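Local coordinates for glyoxylate reductase (Paecilomyces sp. J18, PDB 3WNV), which probably reduces glyoxylate to glycolate with a nicotinamide cofactor, as a member of the D-isomer specific 2-hydroxyacid dehydrogenase family, at residues Ile52-Ser57 against Lys77-Ile82. Sequence-based numbering, arbitrary orientation.
Sequences IAIYRS and KSVKYI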
loop_
_atom_site.group_PDB
_atom_site.type_symbol
_atom_site.label_atom_id
_atom_site.label_comp_id
_atom_site.label_asym_id
_atom_site.label_seq_id
_atom_site.Cartn_x
_atom_site.Cartn_y
_atom_site.Cartn_z
ATOM N N ILE A 52 -4.322 -6.440 26.118
ATOM C CA ILE A 52 -5.591 -6.682 25.408
ATOM C C ILE A 52 -5.530 -6.176 23.976
ATOM O O ILE A 52 -6.233 -6.678 23.093
ATOM C CB ILE A 52 -6.802 -6.033 26.147
ATOM C CG1 ILE A 52 -8.136 -6.349 25.458
ATOM C CG2 ILE A 52 -6.654 -4.534 26.237
ATOM C CD1 ILE A 52 -9.338 -5.816 26.250
ATOM N N ALA A 53 -4.676 -5.188 23.723
ATOM C CA ALA A 53 -4.620 -4.603 22.381
ATOM C C ALA A 53 -3.208 -4.228 21.997
ATOM O O ALA A 53 -2.433 -3.803 22.839
ATOM C CB ALA A 53 -5.499 -3.397 22.301
ATOM N N ILE A 54 -2.916 -4.286 20.701
ATOM C CA ILE A 54 -1.563 -4.047 20.218
ATOM C C ILE A 54 -1.654 -3.025 19.110
ATOM O O ILE A 54 -2.476 -3.171 18.200
ATOM C CB ILE A 54 -0.962 -5.329 19.616
ATOM C CG1 ILE A 54 -0.556 -6.312 20.720
ATOM C CG2 ILE A 54 0.263 -4.991 18.727
ATOM C CD1 ILE A 54 -0.131 -7.697 20.127
ATOM N N TYR A 55 -0.805 -2.004 19.160
ATOM C CA TYR A 55 -0.659 -1.079 18.041
ATOM C C TYR A 55 0.537 -1.549 17.254
ATOM O O TYR A 55 1.607 -1.733 17.840
ATOM C CB TYR A 55 -0.332 0.335 18.597
ATOM C CG TYR A 55 -0.072 1.398 17.519
ATOM C CD1 TYR A 55 1.055 1.345 16.689
ATOM C CD2 TYR A 55 -0.923 2.489 17.390
ATOM C CE1 TYR A 55 1.304 2.341 15.697
ATOM C CE2 TYR A 55 -0.701 3.479 16.417
ATOM C CZ TYR A 55 0.411 3.387 15.572
ATOM O OH TYR A 55 0.626 4.380 14.648
ATOM N N ARG A 56 0.402 -1.702 15.925
ATOM C CA ARG A 56 1.580 -1.997 15.126
ATOM C C ARG A 56 1.456 -1.278 13.811
ATOM O O ARG A 56 0.391 -0.733 13.479
ATOM C CB ARG A 56 1.734 -3.515 14.896
ATOM C CG ARG A 56 0.691 -4.115 13.955
ATOM C CD ARG A 56 0.975 -5.594 13.703
ATOM N NE ARG A 56 2.267 -5.813 13.002
ATOM C CZ ARG A 56 2.410 -5.820 11.667
ATOM N NH1 ARG A 56 1.372 -5.583 10.865
ATOM N NH2 ARG A 56 3.603 -6.077 11.124
ATOM N N SER A 57 2.524 -1.309 13.021
ATOM C CA SER A 57 2.492 -0.669 11.696
ATOM C C SER A 57 3.203 -1.485 10.610
ATOM O O SER A 57 3.938 -2.434 10.920
ATOM C CB SER A 57 3.148 0.693 11.777
ATOM O OG SER A 57 4.517 0.555 12.169
ATOM N N LYS A 77 -2.931 -15.164 25.321
ATOM C CA LYS A 77 -4.368 -15.353 25.179
ATOM C C LYS A 77 -5.172 -14.074 25.461
ATOM O O LYS A 77 -6.315 -13.922 24.984
ATOM C CB LYS A 77 -4.781 -16.499 26.099
ATOM C CG LYS A 77 -6.165 -17.062 25.932
ATOM C CD LYS A 77 -6.383 -18.209 26.960
ATOM C CE LYS A 77 -7.752 -18.881 26.793
ATOM N NZ LYS A 77 -7.792 -19.625 25.513
ATOM N N SER A 78 -4.595 -13.157 26.249
ATOM C CA SER A 78 -5.259 -11.888 26.537
ATOM C C SER A 78 -5.538 -11.008 25.300
ATOM O O SER A 78 -6.451 -10.183 25.316
ATOM C CB SER A 78 -4.405 -11.091 27.524
ATOM O OG SER A 78 -3.049 -11.039 27.061
ATOM N N VAL A 79 -4.733 -11.137 24.257
ATOM C CA VAL A 79 -4.825 -10.209 23.113
ATOM C C VAL A 79 -6.148 -10.349 22.377
ATOM O O VAL A 79 -6.527 -11.450 21.953
ATOM C CB VAL A 79 -3.706 -10.430 22.127
ATOM C CG1 VAL A 79 -3.845 -9.467 20.905
ATOM C CG2 VAL A 79 -2.350 -10.270 22.817
ATOM N N LYS A 80 -6.882 -9.245 22.275
ATOM C CA LYS A 80 -8.180 -9.269 21.604
ATOM C C LYS A 80 -8.237 -8.408 20.368
ATOM O O LYS A 80 -9.140 -8.567 19.574
ATOM C CB LYS A 80 -9.326 -8.965 22.573
ATOM C CG LYS A 80 -9.378 -9.982 23.708
ATOM C CD LYS A 80 -10.797 -10.315 24.164
ATOM C CE LYS A 80 -11.591 -9.072 24.550
ATOM N NZ LYS A 80 -12.710 -9.390 25.501
ATOM N N TYR A 81 -7.271 -7.500 20.221
ATOM C CA TYR A 81 -7.260 -6.502 19.154
ATOM C C TYR A 81 -5.844 -6.281 18.653
ATOM O O TYR A 81 -4.887 -6.218 19.440
ATOM C CB TYR A 81 -7.799 -5.157 19.642
ATOM C CG TYR A 81 -9.190 -5.253 20.161
ATOM C CD1 TYR A 81 -10.283 -5.237 19.292
ATOM C CD2 TYR A 81 -9.423 -5.407 21.514
ATOM C CE1 TYR A 81 -11.581 -5.377 19.789
ATOM C CE2 TYR A 81 -10.713 -5.527 22.012
ATOM C CZ TYR A 81 -11.781 -5.511 21.136
ATOM O OH TYR A 81 -13.050 -5.641 21.634
ATOM N N ILE A 82 -5.706 -6.111 17.347
ATOM C CA ILE A 82 -4.473 -5.607 16.785
ATOM C C ILE A 82 -4.880 -4.486 15.891
ATOM O O ILE A 82 -5.665 -4.672 14.947
ATOM C CB ILE A 82 -3.746 -6.650 15.934
ATOM C CG1 ILE A 82 -3.272 -7.784 16.815
ATOM C CG2 ILE A 82 -2.511 -6.024 15.212
ATOM C CD1 ILE A 82 -2.828 -8.993 15.947
#
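Ser78 meets the start of strand 51-57 through its carbonyl, whose O lies 3.6 Å from Ile52 CA, while its hydroxyl OG turns to the backbone O of Val51 in a hydrogen bond. Val79 comes next, its CG1 anti to the backbone N (chi1 178°) and set against Ile54 CD1 at 4.2 Å, the two side chains slanting across each other. Lys80, the last loop residue before the strand, donates its N to Ile52 O over 2.8 Å in a nearly straight bond (166° at the hydrogen). The lysine CB packs beside Ile52 CG1, while the rest of the chain runs off from strand 51-57 to its exposed amino group. Ile52 O also receives a longer, weak bond from Tyr81 N, so one carbonyl gathers two successive amides where the loop turns into strand; the same oxygen lies near the edge of the Tyr81 ring. Tyr81 CB rests on Ala53 CB at 3.9 Å, and Tyr81 O accepts a hydrogen bond from Ile54 N at 3.0 Å, the donor lying above the carbonyl plane, with Ala53 CA-H as a further contact. On the sheet face that carries Ile54, Ile82 offers CG2 to the aliphatic part of Arg56, reaching CD at 3.8 Å; the guanidinium beyond hydrogen-bonds Asn91 OD1 through NH1 and makes a cation-pi contact with Phe67. These parallel pairings, Ala53 with Tyr81 and Ile54 with Ile82, close a right-handed crossover through helices 61-64 and 69-74. Strand 51-57 lies between 5-9 and 81-85 in the five-stranded parallel sheet; 103-105 follows beyond 81-85, and helix 297-317 covers the Ala53 face through Leu311.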